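Local coordinates for protein UDP-glucose:anthocyanidin 3-O-glucosyltransferase (Clitoria ternatea, PDB 4REL) that belongs to the GT-B clan of glycosyltransferases, its single chain folded into two halves, each built round a parallel sheet, that face each other across a ligand-holding cleft, at residues 137-141 with 367-371; 147-151 with 165-169; 158-162 with 173-177; 353-358 with 415-419. All blocks are in the same frame, centred on the assembly; numbering follows the deposited sequence.

Interaction 1: residues 137-141 with 367-371. With KMP (3,5,7-trihydroxy-2-(4-hydroxyphenyl)-4H-chromen-4-one), chain B.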
loop_
_atom_site.group_PDB
_atom_site.type_symbol
_atom_site.label_atom_id
_atom_site.label_comp_id
_atom_site.label_asym_id
_atom_site.label_seq_id
_atom_site.Cartn_x
_atom_site.Cartn_y
_atom_site.Cartn_z
ATOM N N ASN A 137 -2.554 -0.124 4.096
ATOM C CA ASN A 137 -3.441 -0.206 2.943
ATOM C C ASN A 137 -4.100 1.129 2.692
ATOM O O ASN A 137 -3.699 2.138 3.272
ATOM C CB ASN A 137 -4.469 -1.296 3.206
ATOM C CG ASN A 137 -3.848 -2.460 3.940
ATOM O OD1 ASN A 137 -4.180 -2.747 5.100
ATOM N ND2 ASN A 137 -2.876 -3.091 3.292
ATOM N N VAL A 138 -5.090 1.156 1.809
ATOM C CA VAL A 138 -5.813 2.390 1.574
ATOM C C VAL A 138 -6.483 2.789 2.882
ATOM O O VAL A 138 -7.231 2.011 3.472
ATOM C CB VAL A 138 -6.826 2.233 0.422
ATOM C CG1 VAL A 138 -7.549 3.551 0.161
ATOM C CG2 VAL A 138 -6.085 1.786 -0.826
ATOM N N SER A 139 -6.169 3.990 3.357
ATOM C CA SER A 139 -6.664 4.453 4.651
ATOM C C SER A 139 -8.183 4.308 4.762
ATOM O O SER A 139 -8.693 3.736 5.724
ATOM C CB SER A 139 -6.261 5.917 4.871
ATOM O OG SER A 139 -6.745 6.730 3.811
ATOM N N CYS A 140 -8.897 4.788 3.748
ATOM C CA CYS A 140 -10.362 4.776 3.758
ATOM C C CYS A 140 -11.004 3.391 3.870
ATOM O O CYS A 140 -12.134 3.267 4.344
ATOM C CB CYS A 140 -10.923 5.540 2.545
ATOM S SG CYS A 140 -10.548 7.308 2.605
ATOM N N SER A 141 -10.292 2.344 3.465
ATOM C CA SER A 141 -10.900 1.019 3.474
ATOM C C SER A 141 -11.132 0.506 4.894
ATOM O O SER A 141 -11.872 -0.444 5.086
ATOM C CB SER A 141 -10.084 0.023 2.641
ATOM O OG SER A 141 -8.876 -0.291 3.289
ATOM N N ASP A 367 -8.244 -3.582 -2.210
ATOM C CA ASP A 367 -8.833 -2.263 -1.988
ATOM C C ASP A 367 -8.405 -1.216 -3.014
ATOM O O ASP A 367 -8.571 -0.018 -2.788
ATOM C CB ASP A 367 -8.582 -1.753 -0.551
ATOM C CG ASP A 367 -7.102 -1.522 -0.239
ATOM O OD1 ASP A 367 -6.237 -1.726 -1.115
ATOM O OD2 ASP A 367 -6.803 -1.100 0.899
ATOM N N GLN A 368 -7.853 -1.659 -4.136
ATOM C CA GLN A 368 -7.468 -0.741 -5.207
ATOM C C GLN A 368 -8.672 0.029 -5.728
ATOM O O GLN A 368 -8.553 1.186 -6.140
ATOM C CB GLN A 368 -6.784 -1.513 -6.337
ATOM C CG GLN A 368 -5.422 -2.048 -5.911
ATOM C CD GLN A 368 -4.846 -3.086 -6.851
ATOM O OE1 GLN A 368 -5.393 -3.364 -7.926
ATOM N NE2 GLN A 368 -3.728 -3.676 -6.441
ATOM N N GLY A 369 -9.834 -0.613 -5.704
ATOM C CA GLY A 369 -11.060 0.031 -6.142
ATOM C C GLY A 369 -11.467 1.187 -5.253
ATOM O O GLY A 369 -11.990 2.207 -5.729
ATOM N N ILE A 370 -11.207 1.043 -3.953
ATOM C CA ILE A 370 -11.477 2.119 -3.015
ATOM C C ILE A 370 -10.553 3.293 -3.316
ATOM O O ILE A 370 -10.991 4.446 -3.358
ATOM C CB ILE A 370 -11.275 1.673 -1.547
ATOM C CG1 ILE A 370 -12.131 0.439 -1.224
ATOM C CG2 ILE A 370 -11.581 2.826 -0.609
ATOM C CD1 ILE A 370 -13.639 0.642 -1.414
ATOM N N ALA A 371 -9.270 2.993 -3.517
ATOM C CA ALA A 371 -8.291 4.017 -3.841
ATOM C C ALA A 371 -8.662 4.756 -5.117
ATOM O O ALA A 371 -8.589 5.992 -5.168
ATOM C CB ALA A 371 -6.891 3.409 -3.952
HETATM C C1 KMP B . -8.463 -5.927 0.642
HETATM C C2 KMP B . -7.257 -5.289 0.878
HETATM C C3 KMP B . -6.001 -5.987 0.527
HETATM C C4 KMP B . -6.067 -7.337 -0.068
HETATM C C5 KMP B . -7.325 -7.896 -0.263
HETATM C C6 KMP B . -8.489 -7.204 0.084
HETATM C C9 KMP B . -4.682 -5.353 0.755
HETATM C C10 KMP B . -3.476 -6.124 0.376
HETATM C C11 KMP B . -3.652 -7.491 -0.216
HETATM C C14 KMP B . -2.489 -8.337 -0.630
HETATM C C15 KMP B . -1.181 -8.040 -0.253
HETATM C C16 KMP B . -0.130 -8.847 -0.659
HETATM C C17 KMP B . -0.375 -9.958 -1.450
HETATM C C18 KMP B . -1.676 -10.264 -1.829
HETATM C C19 KMP B . -2.727 -9.457 -1.417
HETATM O O12 KMP B . -4.917 -8.012 -0.407
HETATM O O13 KMP B . -4.603 -4.206 1.254
HETATM O O24 KMP B . 0.663 -10.745 -1.849
HETATM O O27 KMP B . -2.257 -5.549 0.572
HETATM O O29 KMP B . -9.693 -7.801 -0.130
HETATM O O30 KMP B . -7.208 -4.043 1.423
#

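Interaction 2: residues 147-151 with 165-169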
loop_
_atom_site.group_PDB
_atom_site.type_symbol
_atom_site.label_atom_id
_atom_site.label_comp_id
_atom_site.label_asym_id
_atom_site.label_seq_id
_atom_site.Cartn_x
_atom_site.Cartn_y
_atom_site.Cartn_z
ATOM N N ASN A 147 -18.695 -2.493 8.697
ATOM C CA ASN A 147 -19.997 -2.401 8.043
ATOM C C ASN A 147 -20.220 -3.526 7.037
ATOM O O ASN A 147 -20.880 -3.330 6.026
ATOM C CB ASN A 147 -20.151 -1.040 7.346
ATOM C CG ASN A 147 -20.155 0.119 8.324
ATOM O OD1 ASN A 147 -21.192 0.462 8.902
ATOM N ND2 ASN A 147 -18.995 0.734 8.515
ATOM N N ILE A 148 -19.681 -4.708 7.329
ATOM C CA ILE A 148 -19.736 -5.816 6.376
ATOM C C ILE A 148 -21.173 -6.218 6.022
ATOM O O ILE A 148 -21.495 -6.409 4.843
ATOM C CB ILE A 148 -18.944 -7.041 6.884
ATOM C CG1 ILE A 148 -17.476 -6.666 7.076
ATOM C CG2 ILE A 148 -19.087 -8.223 5.919
ATOM C CD1 ILE A 148 -16.695 -7.648 7.910
ATOM N N ASP A 149 -22.044 -6.327 7.023
ATOM C CA ASP A 149 -23.423 -6.747 6.748
ATOM C C ASP A 149 -24.171 -5.743 5.868
ATOM O O ASP A 149 -24.880 -6.135 4.940
ATOM C CB ASP A 149 -24.178 -7.030 8.049
ATOM C CG ASP A 149 -23.596 -8.206 8.814
ATOM O OD1 ASP A 149 -22.811 -8.973 8.219
ATOM O OD2 ASP A 149 -23.925 -8.368 10.005
ATOM N N LEU A 150 -23.998 -4.452 6.141
ATOM C CA LEU A 150 -24.641 -3.423 5.318
ATOM C C LEU A 150 -24.096 -3.464 3.900
ATOM O O LEU A 150 -24.842 -3.339 2.923
ATOM C CB LEU A 150 -24.417 -2.024 5.898
ATOM C CG LEU A 150 -25.137 -1.674 7.195
ATOM C CD1 LEU A 150 -24.850 -0.221 7.582
ATOM C CD2 LEU A 150 -26.638 -1.927 7.059
ATOM N N ILE A 151 -22.784 -3.633 3.795
ATOM C CA ILE A 151 -22.131 -3.654 2.497
ATOM C C ILE A 151 -22.585 -4.866 1.676
ATOM O O ILE A 151 -22.940 -4.723 0.503
ATOM C CB ILE A 151 -20.598 -3.581 2.658
ATOM C CG1 ILE A 151 -20.207 -2.150 3.038
ATOM C CG2 ILE A 151 -19.901 -4.004 1.374
ATOM C CD1 ILE A 151 -18.802 -2.002 3.628
ATOM N N ASP A 165 -23.766 5.447 1.275
ATOM C CA ASP A 165 -24.009 6.629 2.093
ATOM C C ASP A 165 -23.916 6.353 3.588
ATOM O O ASP A 165 -23.671 7.269 4.373
ATOM C CB ASP A 165 -25.362 7.249 1.747
ATOM C CG ASP A 165 -25.420 7.747 0.318
ATOM O OD1 ASP A 165 -25.713 6.926 -0.581
ATOM O OD2 ASP A 165 -25.176 8.956 0.096
ATOM N N PHE A 166 -24.064 5.087 3.974
ATOM C CA PHE A 166 -24.014 4.721 5.395
ATOM C C PHE A 166 -22.618 4.802 6.017
ATOM O O PHE A 166 -22.466 4.635 7.230
ATOM C CB PHE A 166 -24.619 3.328 5.631
ATOM C CG PHE A 166 -24.074 2.256 4.724
ATOM C CD1 PHE A 166 -22.861 1.638 5.004
ATOM C CD2 PHE A 166 -24.791 1.840 3.619
ATOM C CE1 PHE A 166 -22.365 0.646 4.174
ATOM C CE2 PHE A 166 -24.304 0.840 2.783
ATOM C CZ PHE A 166 -23.087 0.245 3.064
ATOM N N LEU A 167 -21.600 5.034 5.190
ATOM C CA LEU A 167 -20.233 5.210 5.679
ATOM C C LEU A 167 -19.951 6.696 5.804
ATOM O O LEU A 167 -19.832 7.390 4.791
ATOM C CB LEU A 167 -19.227 4.593 4.698
ATOM C CG LEU A 167 -19.377 3.123 4.306
ATOM C CD1 LEU A 167 -18.366 2.767 3.217
ATOM C CD2 LEU A 167 -19.202 2.211 5.526
ATOM N N PRO A 168 -19.831 7.202 7.043
ATOM C CA PRO A 168 -19.584 8.639 7.203
ATOM C C PRO A 168 -18.313 9.102 6.485
ATOM O O PRO A 168 -17.248 8.485 6.613
ATOM C CB PRO A 168 -19.457 8.802 8.725
ATOM C CG PRO A 168 -20.327 7.704 9.268
ATOM C CD PRO A 168 -20.059 6.535 8.338
ATOM N N GLY A 169 -18.451 10.167 5.701
ATOM C CA GLY A 169 -17.335 10.754 4.979
ATOM C C GLY A 169 -17.009 10.054 3.669
ATOM O O GLY A 169 -16.189 10.538 2.882
HETATM O O HOH W 1 -22.215 3.033 9.424
#

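Interaction 3: residues 158-162 with 173-177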
loop_
_atom_site.group_PDB
_atom_site.type_symbol
_atom_site.label_atom_id
_atom_site.label_comp_id
_atom_site.label_asym_id
_atom_site.label_seq_id
_atom_site.Cartn_x
_atom_site.Cartn_y
_atom_site.Cartn_z
ATOM N N ASP A 158 -28.780 -3.744 -4.371
ATOM C CA ASP A 158 -28.799 -2.440 -5.030
ATOM C C ASP A 158 -28.021 -2.428 -6.353
ATOM O O ASP A 158 -27.428 -3.431 -6.742
ATOM C CB ASP A 158 -28.242 -1.375 -4.073
ATOM C CG ASP A 158 -29.132 -0.151 -3.975
ATOM O OD1 ASP A 158 -29.707 0.266 -5.008
ATOM O OD2 ASP A 158 -29.255 0.391 -2.855
ATOM N N ALA A 159 -28.032 -1.285 -7.036
ATOM C CA ALA A 159 -27.372 -1.149 -8.334
ATOM C C ALA A 159 -25.865 -1.076 -8.151
ATOM O O ALA A 159 -25.389 -0.755 -7.067
ATOM C CB ALA A 159 -27.872 0.086 -9.055
ATOM N N LYS A 160 -25.116 -1.348 -9.213
ATOM C CA LYS A 160 -23.658 -1.398 -9.105
ATOM C C LYS A 160 -23.034 -0.036 -8.819
ATOM O O LYS A 160 -21.961 0.053 -8.214
ATOM C CB LYS A 160 -23.041 -2.023 -10.358
ATOM C CG LYS A 160 -23.316 -3.514 -10.493
ATOM C CD LYS A 160 -23.115 -4.210 -9.153
ATOM C CE LYS A 160 -23.065 -5.727 -9.280
ATOM N NZ LYS A 160 -24.399 -6.333 -9.549
ATOM N N ASN A 161 -23.711 1.024 -9.241
ATOM C CA ASN A 161 -23.220 2.376 -8.999
ATOM C C ASN A 161 -23.876 3.058 -7.792
ATOM O O ASN A 161 -23.740 4.271 -7.608
ATOM C CB ASN A 161 -23.382 3.236 -10.256
ATOM C CG ASN A 161 -24.831 3.363 -10.701
ATOM O OD1 ASN A 161 -25.703 2.615 -10.255
ATOM N ND2 ASN A 161 -25.091 4.307 -11.601
ATOM N N ALA A 162 -24.584 2.280 -6.974
ATOM C CA ALA A 162 -25.246 2.829 -5.788
ATOM C C ALA A 162 -24.195 3.236 -4.775
ATOM O O ALA A 162 -23.206 2.525 -4.591
ATOM C CB ALA A 162 -26.186 1.815 -5.180
ATOM N N LEU A 173 -18.082 6.434 -2.216
ATOM C CA LEU A 173 -17.786 5.030 -2.500
ATOM C C LEU A 173 -19.039 4.340 -3.029
ATOM O O LEU A 173 -20.159 4.646 -2.597
ATOM C CB LEU A 173 -17.275 4.284 -1.250
ATOM C CG LEU A 173 -15.958 4.753 -0.634
ATOM C CD1 LEU A 173 -15.551 3.815 0.473
ATOM C CD2 LEU A 173 -14.886 4.766 -1.713
ATOM N N ARG A 174 -18.848 3.436 -3.988
ATOM C CA ARG A 174 -19.964 2.726 -4.598
ATOM C C ARG A 174 -19.853 1.224 -4.409
ATOM O O ARG A 174 -18.776 0.685 -4.151
ATOM C CB ARG A 174 -20.014 2.993 -6.098
ATOM C CG ARG A 174 -20.114 4.443 -6.496
ATOM C CD ARG A 174 -19.985 4.472 -7.997
ATOM N NE ARG A 174 -20.075 5.805 -8.562
ATOM C CZ ARG A 174 -20.055 6.038 -9.871
ATOM N NH1 ARG A 174 -19.946 5.021 -10.720
ATOM N NH2 ARG A 174 -20.145 7.278 -10.329
ATOM N N VAL A 175 -20.989 0.555 -4.569
ATOM C CA VAL A 175 -21.058 -0.893 -4.582
ATOM C C VAL A 175 -19.953 -1.521 -5.440
ATOM O O VAL A 175 -19.275 -2.458 -5.010
ATOM C CB VAL A 175 -22.450 -1.329 -5.083
ATOM C CG1 VAL A 175 -22.422 -2.742 -5.630
ATOM C CG2 VAL A 175 -23.458 -1.198 -3.963
ATOM N N GLU A 176 -19.737 -0.975 -6.633
ATOM C CA GLU A 176 -18.761 -1.556 -7.558
ATOM C C GLU A 176 -17.304 -1.412 -7.097
ATOM O O GLU A 176 -16.403 -2.066 -7.640
ATOM C CB GLU A 176 -18.927 -0.955 -8.955
ATOM C CG GLU A 176 -18.561 0.513 -9.041
ATOM C CD GLU A 176 -18.859 1.108 -10.402
ATOM O OE1 GLU A 176 -18.266 0.643 -11.396
ATOM O OE2 GLU A 176 -19.689 2.038 -10.473
ATOM N N ASP A 177 -17.069 -0.574 -6.089
ATOM C CA ASP A 177 -15.714 -0.365 -5.581
ATOM C C ASP A 177 -15.312 -1.366 -4.496
ATOM O O ASP A 177 -14.132 -1.499 -4.184
ATOM C CB ASP A 177 -15.575 1.051 -5.014
ATOM C CG ASP A 177 -15.968 2.128 -6.010
ATOM O OD1 ASP A 177 -15.702 1.954 -7.220
ATOM O OD2 ASP A 177 -16.534 3.157 -5.574
#

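Interaction 4: residues 353-358 with 415-419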
loop_
_atom_site.group_PDB
_atom_site.type_symbol
_atom_site.label_atom_id
_atom_site.label_comp_id
_atom_site.label_asym_id
_atom_site.label_seq_id
_atom_site.Cartn_x
_atom_site.Cartn_y
_atom_site.Cartn_z
ATOM N N VAL A 353 0.559 11.115 -5.020
ATOM C CA VAL A 353 -0.066 12.321 -4.477
ATOM C C VAL A 353 0.951 13.216 -3.779
ATOM O O VAL A 353 0.810 14.437 -3.782
ATOM C CB VAL A 353 -1.271 12.028 -3.545
ATOM C CG1 VAL A 353 -2.371 11.277 -4.306
ATOM C CG2 VAL A 353 -0.838 11.254 -2.311
ATOM N N SER A 354 1.988 12.623 -3.199
ATOM C CA SER A 354 2.982 13.436 -2.510
ATOM C C SER A 354 3.844 14.208 -3.507
ATOM O O SER A 354 4.504 15.177 -3.145
ATOM C CB SER A 354 3.841 12.594 -1.557
ATOM O OG SER A 354 4.553 11.598 -2.259
ATOM N N ASN A 355 3.811 13.794 -4.773
ATOM C CA ASN A 355 4.587 14.460 -5.813
ATOM C C ASN A 355 3.766 15.299 -6.792
ATOM O O ASN A 355 4.313 15.851 -7.749
ATOM C CB ASN A 355 5.430 13.434 -6.578
ATOM C CG ASN A 355 6.622 12.963 -5.782
ATOM O OD1 ASN A 355 7.544 13.736 -5.516
ATOM N ND2 ASN A 355 6.620 11.691 -5.396
ATOM N N GLY A 356 2.461 15.394 -6.557
ATOM C CA GLY A 356 1.580 16.182 -7.409
ATOM C C GLY A 356 1.333 15.578 -8.787
ATOM O O GLY A 356 1.065 16.295 -9.749
ATOM N N VAL A 357 1.411 14.259 -8.897
ATOM C CA VAL A 357 1.184 13.627 -10.194
ATOM C C VAL A 357 -0.231 13.069 -10.261
ATOM O O VAL A 357 -0.604 12.217 -9.448
ATOM C CB VAL A 357 2.196 12.509 -10.470
ATOM C CG1 VAL A 357 1.884 11.843 -11.817
ATOM C CG2 VAL A 357 3.597 13.077 -10.476
ATOM N N PRO A 358 -1.029 13.549 -11.227
ATOM C CA PRO A 358 -2.409 13.076 -11.373
ATOM C C PRO A 358 -2.429 11.651 -11.922
ATOM O O PRO A 358 -1.432 11.209 -12.497
ATOM C CB PRO A 358 -3.013 14.063 -12.376
ATOM C CG PRO A 358 -1.850 14.549 -13.166
ATOM C CD PRO A 358 -0.699 14.610 -12.196
ATOM N N ALA A 415 -4.113 18.204 -8.232
ATOM C CA ALA A 415 -2.929 17.419 -7.893
ATOM C C ALA A 415 -1.883 18.305 -7.219
ATOM O O ALA A 415 -1.218 17.882 -6.265
ATOM C CB ALA A 415 -2.345 16.743 -9.143
ATOM N N LEU A 416 -1.742 19.536 -7.701
ATOM C CA LEU A 416 -0.779 20.453 -7.104
ATOM C C LEU A 416 -1.241 20.878 -5.710
ATOM O O LEU A 416 -0.427 20.997 -4.798
ATOM C CB LEU A 416 -0.533 21.682 -7.993
ATOM C CG LEU A 416 0.332 22.757 -7.306
ATOM C CD1 LEU A 416 1.716 22.205 -6.954
ATOM C CD2 LEU A 416 0.455 24.038 -8.139
ATOM N N LYS A 417 -2.541 21.104 -5.542
ATOM C CA LYS A 417 -3.058 21.464 -4.219
ATOM C C LYS A 417 -2.848 20.351 -3.207
ATOM O O LYS A 417 -2.534 20.607 -2.043
ATOM C CB LYS A 417 -4.538 21.821 -4.278
ATOM C CG LYS A 417 -4.842 23.021 -5.151
ATOM C CD LYS A 417 -6.320 23.388 -5.069
ATOM C CE LYS A 417 -6.673 24.482 -6.063
ATOM N NZ LYS A 417 -8.136 24.765 -6.075
ATOM N N VAL A 418 -3.046 19.116 -3.644
ATOM C CA VAL A 418 -2.882 17.986 -2.747
ATOM C C VAL A 418 -1.407 17.819 -2.373
ATOM O O VAL A 418 -1.081 17.502 -1.224
ATOM C CB VAL A 418 -3.473 16.699 -3.356
ATOM C CG1 VAL A 418 -2.987 15.474 -2.601
ATOM C CG2 VAL A 418 -4.998 16.779 -3.348
ATOM N N LYS A 419 -0.511 18.074 -3.325
ATOM C CA LYS A 419 0.922 18.036 -3.032
ATOM C C LYS A 419 1.265 19.030 -1.918
ATOM O O LYS A 419 2.006 18.712 -0.983
ATOM C CB LYS A 419 1.745 18.343 -4.281
ATOM C CG LYS A 419 3.248 18.289 -4.047
ATOM C CD LYS A 419 4.022 18.678 -5.315
ATOM C CE LYS A 419 5.484 18.287 -5.165
ATOM N NZ LYS A 419 6.379 18.829 -6.232
HETATM O O HOH W 2 -0.945 15.280 -5.654
HETATM O O HOH W 3 4.130 16.641 -1.068
HETATM O O HOH W 4 7.778 16.422 -6.501
#

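Interaction 1: residues 137-141 with 367-371
With chi1 at 64°, Asp367 CG lies between its own backbone N and carbonyl carbon, which sets the carboxylate against the loop of Asn137, Val138 and Ser141; Asn137 CG, anti to its carbonyl carbon (chi1 -37°), turns the amide to KMP. OD2 accepts the backbone N-H of Val138 (Val138 N to Asp367 OD2 3.0 Å) on its syn side, with the donor tilted 34° out of the carboxylate plane. KMP brings O30 to the same oxygen, 3.0 Å from Asp367 OD2. Asn137 ND2 lies 2.9 Å from KMP O13, while His17 and Asp181 bind KMP as well. Ser141 OG donates to Val138 O (2.8 Å) in the carbonyl plane. Alongside these polar contacts, Val138 runs past Asp367 in the opposite direction and sets its CG2 3.6 Å from Ala371 CB, with CG1 near Ile370 CG2. Segment 137-141 follows a strand of the N-terminal sheet and 367-371 opens helix 368-378 of the C-terminal half, so the pair spans the cleft of the GT-B fold. Asp367 OD2 thus accepts a backbone N-H of the other half while lying close to the ligand's O30, and the bond from Val138 helps fix the carboxylate's rotation.

Interaction 2: residues 147-151 with 165-169
Phe166 turns one face of its ring to Leu150 and its edge to Ile151, so that a single aromatic group serves two consecutive residues of helix 148-157. Its CG sits between the backbone N and the carbonyl carbon (chi1 51°), which carries the ring toward that helix. Leu150 CB stands 3.9 Å from the centroid of the Phe166 ring and 17° off the ring normal, a CH-pi contact displaced a little toward the rim. Beyond CB the leucine runs along the phenylalanine in the opposite sense, and its CD1 comes within 3.7 Å of Phe166 CD1. Ile151 crosses the phenylalanine at about a right angle, with CG1 in the ring plane and 3.7 Å from Phe166 CE1. Asn147 CB approaches the ring obliquely, more distant than either neighbour. The fold explains the meeting: after helix 148-157 ends, the chain doubles back and lays the irregular segment 165-169 against the first turn of that helix, where Asn147 holds the N-cap position without a side-chain capping bond. Ile151, which is buried, also touches Leu144 and Val178. Next to the aromatic packing, Leu167 and Asn147 pass each other in opposite directions, and Leu167 CD2 lies 3.3 Å from Asn147 ND2. This amide nitrogen gives its hydrogen bonds to Ser143 O and Tyr225 OH, so its contact with the leucine methyl is one of packing. At the other end of the amide a water donates to Asn147 OD1 (2.8 Å). The same water donates to Phe166 O (2.7 Å), bridging the helix start to the loop where the two segments make no direct hydrogen bond.

Interaction 3: residues 158-162 with 173-177
Val175 N donates to Ala162 O across the contact (3.0 Å), nearly straight at 162° and close to the line of the C=O bond. One residue further on, Glu176 N reaches Lys160 O at 2.9 Å, but the bond is bent and weak. Ala162 O also receives a CA-H...O contact from Arg174 CA (3.2 Å), so this carbonyl is met from two consecutive residues. Within 173-177, Arg174 NH1 forms a salt bridge with Glu176 OE2 (3.0 Å). The carboxylate oxygen lies in the guanidinium plane, whereas the nitrogen sits above the carboxylate plane. Glu176 OE1 is taken by Lys388, and Asp177 OD2, which accepts Arg174 N (2.8 Å), pairs with Arg373 of helix 368-378. Further out, Arg174 extends from CG to NE along Asn161, whose CB comes obliquely to the guanidinium. Val175 CB rests 3.5 Å from Lys160 O and also near Ala159 O, while its CG2 meets Ala162 CB at 4.2 Å. The Lys160 chain, bent at chi2, lays CD beside Val175 CG1. Residues 159-162 form a type I beta turn soon after helix 148-157, and the facing residues 175-177 make a short 3-10 segment. Val175 touches that helix, while Leu173, Arg174 and Asp177 touch helix 368-378 of the C-terminal half. The turn's carbonyls take up the first two N-H groups of the 3-10 segment, which its own internal bonding does not use, and the acidic groups of Glu176 and Asp177 are probably balanced by the surrounding arginines and lysine.

Interaction 4: residues 353-358 with 415-419
Ala415 O is gripped from several directions: Lys419 N donates to it within the helix (3.0 Å), a water donates to it (2.7 Å), and Gly356 CA makes a CA-H...O contact with it across the segments (3.5 Å). The same water also donates to Val353 O, tying the last turn of helix 346-354 to helix 409-425. Gly356 ends the former in a Schellman motif, and its positive phi of 71° turns the chain toward strand 359-361. Lys419 stretches fully extended over this helix end, with CB against Gly356 N, CG 3.5 Å from Ser354 O and CD on the Asn355 backbone. At its tip a second water accepts from Lys419 NZ (2.8 Å) and donates to Asn355 OD1, whose ND2 is held by Glu351 O. A third water links Ser354 O with Lys419 O. Apolar contacts flank the bridges: Val353 CB meets Val418 CG1 at 4.0 Å, and Ala415 CB touches Pro358 CD. Both segments belong to the C-terminal half of the GT-B fold. No direct hydrogen bond joins them; waters bridge Val353 O and Ser354 O to carbonyls of the facing helix, and the lysine's aliphatic chain supplies packing while its ammonium donates to a bridging water.

In the fold
From the N terminus, the chain first reaches residues 137-141, which open the long loop closed by interaction 1 at 367-371. Interactions 2 and 3 are nested inside it. They cross each other, 158-162 falling between the segments of interaction 2 and 165-169 between those of interaction 3, and together they fold the chain after helix 148-157 back on that helix, touching through Leu167 and Leu173. Interaction 3 also packs on interaction 1, where Ile370 meets Leu173 and Asp177. Interaction 4 starts before interaction 1 closes, so these two cross; 353-358 and 415-419 join two helices of the C-terminal half, whereas interaction 1 ties the two halves together.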